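Local coordinates for protein uncharacterized conserved (Bdellovibrio bacteriovorus, PDB 7O21) that probably trims cell-wall peptidoglycan as an LD-carboxypeptidase of the YkuD family, an editing activity tied to the curved shape of this predatory bacterium, at residues G91-Q96 and L121-E126; V198-Q203 and Q214-E219. One frame throughout, in Å; residues are numbered along the deposited sequence.

Interaction 1 belongs to the L,D-transpeptidase catalytic domain and interaction 2 to the NTF2-like domain that follows it, with their centres about 22 Å apart. The side chain of Tyr-93 in interaction 1 is about 11 Å from that of Cys-151, the predicted nucleophile, whereas interaction 2 lies away from the predicted active site. Strand 290-300 joins the two: Leu-121 and Arg-125 of interaction 1 pack on it, and the 214-219 segment of interaction 2 hydrogen-bonds to Ile-293. Ile-294 touches both Arg-125 and Asp-218; Arg-125 NH2 is 4.2 Å from Asp-218 OD2, packing and not a salt bridge. A 1,2-ethanediol, probably from the crystallisation liquor, binds Asp-218.

Interaction 1 (G91-Q96 and L121-E126); sequences GIYFLQ and LFDKRE
Tyr-93 and Asp-123 both turn CG anti to their own carbonyl carbon (chi1 -59° and -60°), and the two side chains come from opposite directions to meet phenol against carboxylate. Tyr-93 OH donates to Asp-123 OD2 over 2.7 Å, using the syn lone pair of the acceptor. Asp-123 OD2 lies at the edge of the ring, close to its plane, and the carboxylate is turned 29° from it. This oxygen sits on the CE1 side of the hydroxyl, with Asp-123 OD2 3.2 Å from Tyr-93 CE1. Asp-123 OD2 also takes a second hydrogen bond from close by in the chain, so two bonds grip it. On the strand side, the Tyr-93 hydroxyl fills the space beside Gly-91, with Tyr-93 OH 3.9 Å from Gly-91 CA. The bond ties strand 91-99 of the YkuD catalytic sheet, flanked there by strands 113-116 and 172-176, to the short helix 121-126. Asn-120 reinforces the join: its side chain accepts from Asp-123 N and donates to Ile-92 O. On the helix, the Phe-122 ring meets Tyr-283 edge-to-face and touches Leu-285, which places the helix against strand 275-287 of the NTF2-like domain.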
loop_
_atom_site.group_PDB
_atom_site.type_symbol
_atom_site.label_atom_id
_atom_site.label_comp_id
_atom_site.label_asym_id
_atom_site.label_seq_id
_atom_site.Cartn_x
_atom_site.Cartn_y
_atom_site.Cartn_z
ATOM N N GLY A 91 -13.722 -1.306 -11.692
ATOM C CA GLY A 91 -12.663 -2.274 -11.511
ATOM C C GLY A 91 -12.919 -3.223 -10.359
ATOM O O GLY A 91 -14.030 -3.306 -9.814
ATOM N N ILE A 92 -11.853 -3.935 -10.010
ATOM C CA ILE A 92 -11.888 -5.065 -9.102
ATOM C C ILE A 92 -11.028 -4.671 -7.913
ATOM O O ILE A 92 -9.792 -4.674 -8.017
ATOM C CB ILE A 92 -11.332 -6.330 -9.780
ATOM C CG1 ILE A 92 -12.087 -6.652 -11.080
ATOM C CG2 ILE A 92 -11.387 -7.518 -8.836
ATOM C CD1 ILE A 92 -11.329 -7.634 -11.997
ATOM N N TYR A 93 -11.668 -4.337 -6.790
ATOM C CA TYR A 93 -10.976 -3.739 -5.654
ATOM C C TYR A 93 -11.204 -4.547 -4.384
ATOM O O TYR A 93 -11.955 -5.518 -4.351
ATOM C CB TYR A 93 -11.440 -2.284 -5.449
ATOM C CG TYR A 93 -11.157 -1.488 -6.691
ATOM C CD1 TYR A 93 -9.852 -1.149 -7.028
ATOM C CD2 TYR A 93 -12.173 -1.168 -7.577
ATOM C CE1 TYR A 93 -9.577 -0.477 -8.189
ATOM C CE2 TYR A 93 -11.900 -0.485 -8.749
ATOM C CZ TYR A 93 -10.600 -0.147 -9.045
ATOM O OH TYR A 93 -10.315 0.516 -10.220
ATOM N N PHE A 94 -10.486 -4.174 -3.331
ATOM C CA PHE A 94 -10.580 -4.794 -1.984
ATOM C C PHE A 94 -10.749 -3.644 -0.979
ATOM O O PHE A 94 -10.176 -2.592 -1.180
ATOM C CB PHE A 94 -9.325 -5.630 -1.669
ATOM C CG PHE A 94 -9.165 -6.913 -2.461
ATOM C CD1 PHE A 94 -8.683 -6.909 -3.761
ATOM C CD2 PHE A 94 -9.522 -8.141 -1.918
ATOM C CE1 PHE A 94 -8.586 -8.089 -4.487
ATOM C CE2 PHE A 94 -9.418 -9.313 -2.645
ATOM C CZ PHE A 94 -8.937 -9.280 -3.926
ATOM N N LEU A 95 -11.575 -3.832 0.035
ATOM C CA LEU A 95 -11.764 -2.828 1.076
ATOM C C LEU A 95 -10.646 -2.924 2.108
ATOM O O LEU A 95 -10.297 -4.022 2.553
ATOM C CB LEU A 95 -13.123 -3.028 1.736
ATOM C CG LEU A 95 -14.258 -2.861 0.712
ATOM C CD1 LEU A 95 -15.516 -3.570 1.170
ATOM C CD2 LEU A 95 -14.508 -1.381 0.434
ATOM N N GLN A 96 -10.101 -1.773 2.479
ATOM C CA GLN A 96 -8.882 -1.745 3.319
ATOM C C GLN A 96 -9.093 -1.252 4.751
ATOM O O GLN A 96 -8.596 -1.904 5.626
ATOM C CB GLN A 96 -7.841 -0.873 2.619
ATOM C CG GLN A 96 -7.406 -1.384 1.256
ATOM C CD GLN A 96 -6.161 -0.700 0.750
ATOM O OE1 GLN A 96 -6.113 0.508 0.591
ATOM N NE2 GLN A 96 -5.114 -1.473 0.524
ATOM N N LEU A 121 -3.371 -2.644 -9.566
ATOM C CA LEU A 121 -2.284 -2.841 -10.519
ATOM C C LEU A 121 -2.746 -2.679 -11.959
ATOM O O LEU A 121 -1.959 -2.230 -12.803
ATOM C CB LEU A 121 -1.630 -4.203 -10.301
ATOM C CG LEU A 121 -0.693 -4.361 -9.092
ATOM C CD1 LEU A 121 -0.037 -5.741 -9.097
ATOM C CD2 LEU A 121 0.369 -3.258 -9.043
ATOM N N PHE A 122 -3.987 -3.063 -12.275
ATOM C CA PHE A 122 -4.519 -2.787 -13.604
ATOM C C PHE A 122 -4.549 -1.289 -13.862
ATOM O O PHE A 122 -4.170 -0.822 -14.945
ATOM C CB PHE A 122 -5.943 -3.339 -13.752
ATOM C CG PHE A 122 -6.038 -4.843 -13.746
ATOM C CD1 PHE A 122 -5.456 -5.609 -14.745
ATOM C CD2 PHE A 122 -6.763 -5.492 -12.751
ATOM C CE1 PHE A 122 -5.586 -7.000 -14.733
ATOM C CE2 PHE A 122 -6.893 -6.877 -12.740
ATOM C CZ PHE A 122 -6.306 -7.627 -13.732
ATOM N N ASP A 123 -5.044 -0.520 -12.883
ATOM C CA ASP A 123 -5.168 0.925 -13.045
ATOM C C ASP A 123 -3.803 1.573 -13.206
ATOM O O ASP A 123 -3.640 2.487 -14.017
ATOM C CB ASP A 123 -5.876 1.525 -11.833
ATOM C CG ASP A 123 -7.255 0.974 -11.638
ATOM O OD1 ASP A 123 -7.957 0.763 -12.649
ATOM O OD2 ASP A 123 -7.639 0.783 -10.454
ATOM N N LYS A 124 -2.820 1.128 -12.426
ATOM C CA LYS A 124 -1.472 1.676 -12.540
ATOM C C LYS A 124 -0.855 1.399 -13.907
ATOM O O LYS A 124 -0.119 2.241 -14.435
ATOM C CB LYS A 124 -0.603 1.118 -11.420
ATOM C CG LYS A 124 -0.947 1.691 -10.042
ATOM C CD LYS A 124 -0.105 1.042 -8.970
ATOM C CE LYS A 124 -0.431 1.606 -7.600
ATOM N NZ LYS A 124 0.274 0.830 -6.545
ATOM N N ARG A 125 -1.153 0.247 -14.506
ATOM C CA ARG A 125 -0.604 -0.048 -15.827
ATOM C C ARG A 125 -1.189 0.887 -16.880
ATOM O O ARG A 125 -0.489 1.283 -17.824
ATOM C CB ARG A 125 -0.870 -1.508 -16.187
ATOM C CG ARG A 125 -0.185 -1.991 -17.457
ATOM C CD ARG A 125 -0.573 -3.433 -17.702
ATOM N NE ARG A 125 0.118 -4.028 -18.839
ATOM C CZ ARG A 125 -0.379 -4.062 -20.066
ATOM N NH1 ARG A 125 -1.561 -3.519 -20.316
ATOM N NH2 ARG A 125 0.308 -4.639 -21.048
ATOM N N GLU A 126 -2.472 1.240 -16.741
ATOM C CA GLU A 126 -3.113 2.206 -17.627
ATOM C C GLU A 126 -2.678 3.638 -17.346
ATOM O O GLU A 126 -2.755 4.481 -18.245
ATOM C CB GLU A 126 -4.637 2.092 -17.523
ATOM C CG GLU A 126 -5.388 3.051 -18.437
ATOM C CD GLU A 126 -6.874 2.750 -18.520
ATOM O OE1 GLU A 126 -7.352 1.862 -17.782
ATOM O OE2 GLU A 126 -7.564 3.397 -19.336
#

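Interaction 2 (V198-Q203 and Q214-E219); sequences VESWRQ and QTFYDE. With EDO (1,2-ethanediol), chain L.
Trp-201 on helix 184-206 faces Phe-216 in the type I turn from Gln-214 to Tyr-217, with Trp-201 CA 6.8 Å from Phe-216 CA, the closest pair of CA atoms across the contact. The Phe-216 ring lies flat against the start of the tryptophan: Trp-201 CA sits over one face toward the rim, and Trp-201 CB makes a CH-pi contact 3.8 Å from the Phe-216 ring centroid. At the edge of the same ring, in its plane, Ser-200 OG comes to 3.4 Å from Phe-216 CZ. With CG of Trp-201 opposite its backbone N (chi1 166°), the indole runs past Phe-216 and presents an edge to the phenyl face, a T-shaped pair with centroids 5.4 Å apart and planes at 74°. The pyrrole edge of the indole reaches Tyr-217. Trp-201 NE1 donates to Tyr-217 OH over 2.9 Å, nearly straight at 165° and in the indole plane, so the buried N-H is satisfied and the indole is tethered. Tyr-217 OH also hydrogen-bonds to Glu-296 OE1. Pointing away from the turn, Arg-202 grips Glu-199 of the same helix side-on, through NE and NH2. Trp-201, Phe-216 and Tyr-217 form an aromatic cluster in the NTF2-like fold, in which helices pack on a curved antiparallel sheet. Trp-201 rests on Leu-249 of strand 246-257 and Ile-293 of strand 290-300, Phe-197 meets the Phe-216 ring edge-to-face, and Trp-231 and Met-232 of helix 228-241 adjoin Tyr-217.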
loop_
_atom_site.group_PDB
_atom_site.type_symbol
_atom_site.label_atom_id
_atom_site.label_comp_id
_atom_site.label_asym_id
_atom_site.label_seq_id
_atom_site.Cartn_x
_atom_site.Cartn_y
_atom_site.Cartn_z
ATOM N N VAL A 198 -6.727 -21.784 -15.092
ATOM C CA VAL A 198 -5.862 -21.768 -13.914
ATOM C C VAL A 198 -5.182 -23.120 -13.723
ATOM O O VAL A 198 -3.998 -23.190 -13.368
ATOM C CB VAL A 198 -6.663 -21.351 -12.666
ATOM C CG1 VAL A 198 -5.790 -21.487 -11.416
ATOM C CG2 VAL A 198 -7.178 -19.928 -12.815
ATOM N N GLU A 199 -5.925 -24.215 -13.918
ATOM C CA GLU A 199 -5.332 -25.531 -13.700
ATOM C C GLU A 199 -4.262 -25.829 -14.740
ATOM O O GLU A 199 -3.245 -26.468 -14.432
ATOM C CB GLU A 199 -6.418 -26.610 -13.691
ATOM C CG GLU A 199 -5.894 -28.037 -13.770
ATOM C CD GLU A 199 -5.123 -28.461 -12.533
ATOM O OE1 GLU A 199 -5.160 -27.742 -11.510
ATOM O OE2 GLU A 199 -4.480 -29.530 -12.593
ATOM N N SER A 200 -4.478 -25.394 -15.978
ATOM C CA SER A 200 -3.471 -25.562 -17.018
ATOM C C SER A 200 -2.177 -24.838 -16.655
ATOM O O SER A 200 -1.078 -25.375 -16.855
ATOM C CB SER A 200 -4.030 -25.078 -18.355
ATOM O OG SER A 200 -3.165 -25.411 -19.432
ATOM N N TRP A 201 -2.295 -23.606 -16.150
ATOM C CA TRP A 201 -1.135 -22.858 -15.682
ATOM C C TRP A 201 -0.475 -23.581 -14.520
ATOM O O TRP A 201 0.744 -23.796 -14.521
ATOM C CB TRP A 201 -1.586 -21.448 -15.289
ATOM C CG TRP A 201 -0.589 -20.662 -14.476
ATOM C CD1 TRP A 201 0.484 -19.974 -14.943
ATOM C CD2 TRP A 201 -0.631 -20.436 -13.061
ATOM N NE1 TRP A 201 1.153 -19.366 -13.897
ATOM C CE2 TRP A 201 0.475 -19.619 -12.737
ATOM C CE3 TRP A 201 -1.488 -20.849 -12.037
ATOM C CZ2 TRP A 201 0.754 -19.219 -11.427
ATOM C CZ3 TRP A 201 -1.214 -20.452 -10.738
ATOM C CH2 TRP A 201 -0.103 -19.644 -10.444
ATOM N N ARG A 202 -1.272 -23.996 -13.530
ATOM C CA ARG A 202 -0.707 -24.697 -12.377
ATOM C C ARG A 202 0.043 -25.953 -12.806
ATOM O O ARG A 202 1.154 -26.219 -12.331
ATOM C CB ARG A 202 -1.805 -25.061 -11.366
ATOM C CG ARG A 202 -1.257 -25.595 -10.029
ATOM C CD ARG A 202 -2.264 -26.435 -9.285
ATOM N NE ARG A 202 -2.647 -27.617 -10.051
ATOM C CZ ARG A 202 -1.918 -28.726 -10.116
ATOM N NH1 ARG A 202 -0.769 -28.809 -9.454
ATOM N NH2 ARG A 202 -2.340 -29.755 -10.838
ATOM N N GLN A 203 -0.563 -26.747 -13.692
ATOM C CA GLN A 203 0.081 -27.978 -14.145
ATOM C C GLN A 203 1.373 -27.688 -14.895
ATOM O O GLN A 203 2.376 -28.392 -14.707
ATOM C CB GLN A 203 -0.875 -28.791 -15.022
ATOM C CG GLN A 203 -1.930 -29.579 -14.258
ATOM C CD GLN A 203 -2.898 -30.311 -15.183
ATOM O OE1 GLN A 203 -2.696 -30.366 -16.397
ATOM N NE2 GLN A 203 -3.959 -30.867 -14.610
ATOM N N GLN A 214 5.559 -20.563 -20.213
ATOM C CA GLN A 214 5.797 -19.241 -20.785
ATOM C C GLN A 214 4.587 -18.713 -21.545
ATOM O O GLN A 214 4.380 -17.493 -21.590
ATOM C CB GLN A 214 6.997 -19.271 -21.733
ATOM C CG GLN A 214 8.347 -19.258 -21.057
ATOM C CD GLN A 214 9.485 -19.220 -22.069
ATOM O OE1 GLN A 214 9.289 -19.512 -23.247
ATOM N NE2 GLN A 214 10.676 -18.852 -21.609
ATOM N N THR A 215 3.786 -19.597 -22.152
ATOM C CA THR A 215 2.665 -19.135 -22.965
ATOM C C THR A 215 1.627 -18.394 -22.138
ATOM O O THR A 215 0.775 -17.706 -22.707
ATOM C CB THR A 215 1.971 -20.282 -23.717
ATOM O OG1 THR A 215 1.368 -21.194 -22.798
ATOM C CG2 THR A 215 2.942 -21.026 -24.650
ATOM N N PHE A 216 1.670 -18.532 -20.814
ATOM C CA PHE A 216 0.688 -17.880 -19.955
ATOM C C PHE A 216 1.045 -16.439 -19.614
ATOM O O PHE A 216 0.226 -15.762 -18.979
ATOM C CB PHE A 216 0.513 -18.674 -18.659
ATOM C CG PHE A 216 -0.180 -19.984 -18.843
ATOM C CD1 PHE A 216 -1.557 -20.064 -18.813
ATOM C CD2 PHE A 216 0.550 -21.150 -19.060
ATOM C CE1 PHE A 216 -2.205 -21.277 -18.991
ATOM C CE2 PHE A 216 -0.089 -22.361 -19.227
ATOM C CZ PHE A 216 -1.461 -22.430 -19.204
ATOM N N TYR A 217 2.217 -15.952 -20.020
ATOM C CA TYR A 217 2.760 -14.679 -19.556
ATOM C C TYR A 217 2.870 -13.672 -20.691
ATOM O O TYR A 217 3.319 -14.005 -21.793
ATOM C CB TYR A 217 4.126 -14.868 -18.869
ATOM C CG TYR A 217 3.954 -15.559 -17.544
ATOM C CD1 TYR A 217 3.793 -16.933 -17.477
ATOM C CD2 TYR A 217 3.870 -14.830 -16.368
ATOM C CE1 TYR A 217 3.594 -17.575 -16.269
ATOM C CE2 TYR A 217 3.671 -15.461 -15.157
ATOM C CZ TYR A 217 3.544 -16.827 -15.112
ATOM O OH TYR A 217 3.311 -17.463 -13.912
ATOM N N ASP A 218 2.460 -12.437 -20.407
ATOM C CA ASP A 218 2.657 -11.339 -21.343
ATOM C C ASP A 218 4.120 -10.914 -21.343
ATOM O O ASP A 218 4.791 -10.935 -20.309
ATOM C CB ASP A 218 1.795 -10.153 -20.916
ATOM C CG ASP A 218 1.802 -9.039 -21.941
ATOM O OD1 ASP A 218 1.009 -9.115 -22.892
ATOM O OD2 ASP A 218 2.616 -8.100 -21.807
ATOM N N GLU A 219 4.620 -10.502 -22.512
ATOM C CA GLU A 219 6.013 -10.080 -22.560
ATOM C C GLU A 219 6.277 -8.827 -21.734
ATOM O O GLU A 219 7.432 -8.573 -21.374
ATOM C CB GLU A 219 6.483 -9.938 -24.012
ATOM C CG GLU A 219 6.778 -11.283 -24.661
ATOM C CD GLU A 219 7.807 -11.199 -25.772
ATOM O OE1 GLU A 219 8.883 -11.819 -25.624
ATOM O OE2 GLU A 219 7.535 -10.533 -26.794
HETATM C C1 EDO L . -3.139 -8.245 -23.932
HETATM O O1 EDO L . -2.317 -7.074 -24.005
HETATM C C2 EDO L . -2.470 -9.294 -23.050
HETATM O O2 EDO L . -1.348 -9.873 -23.728
#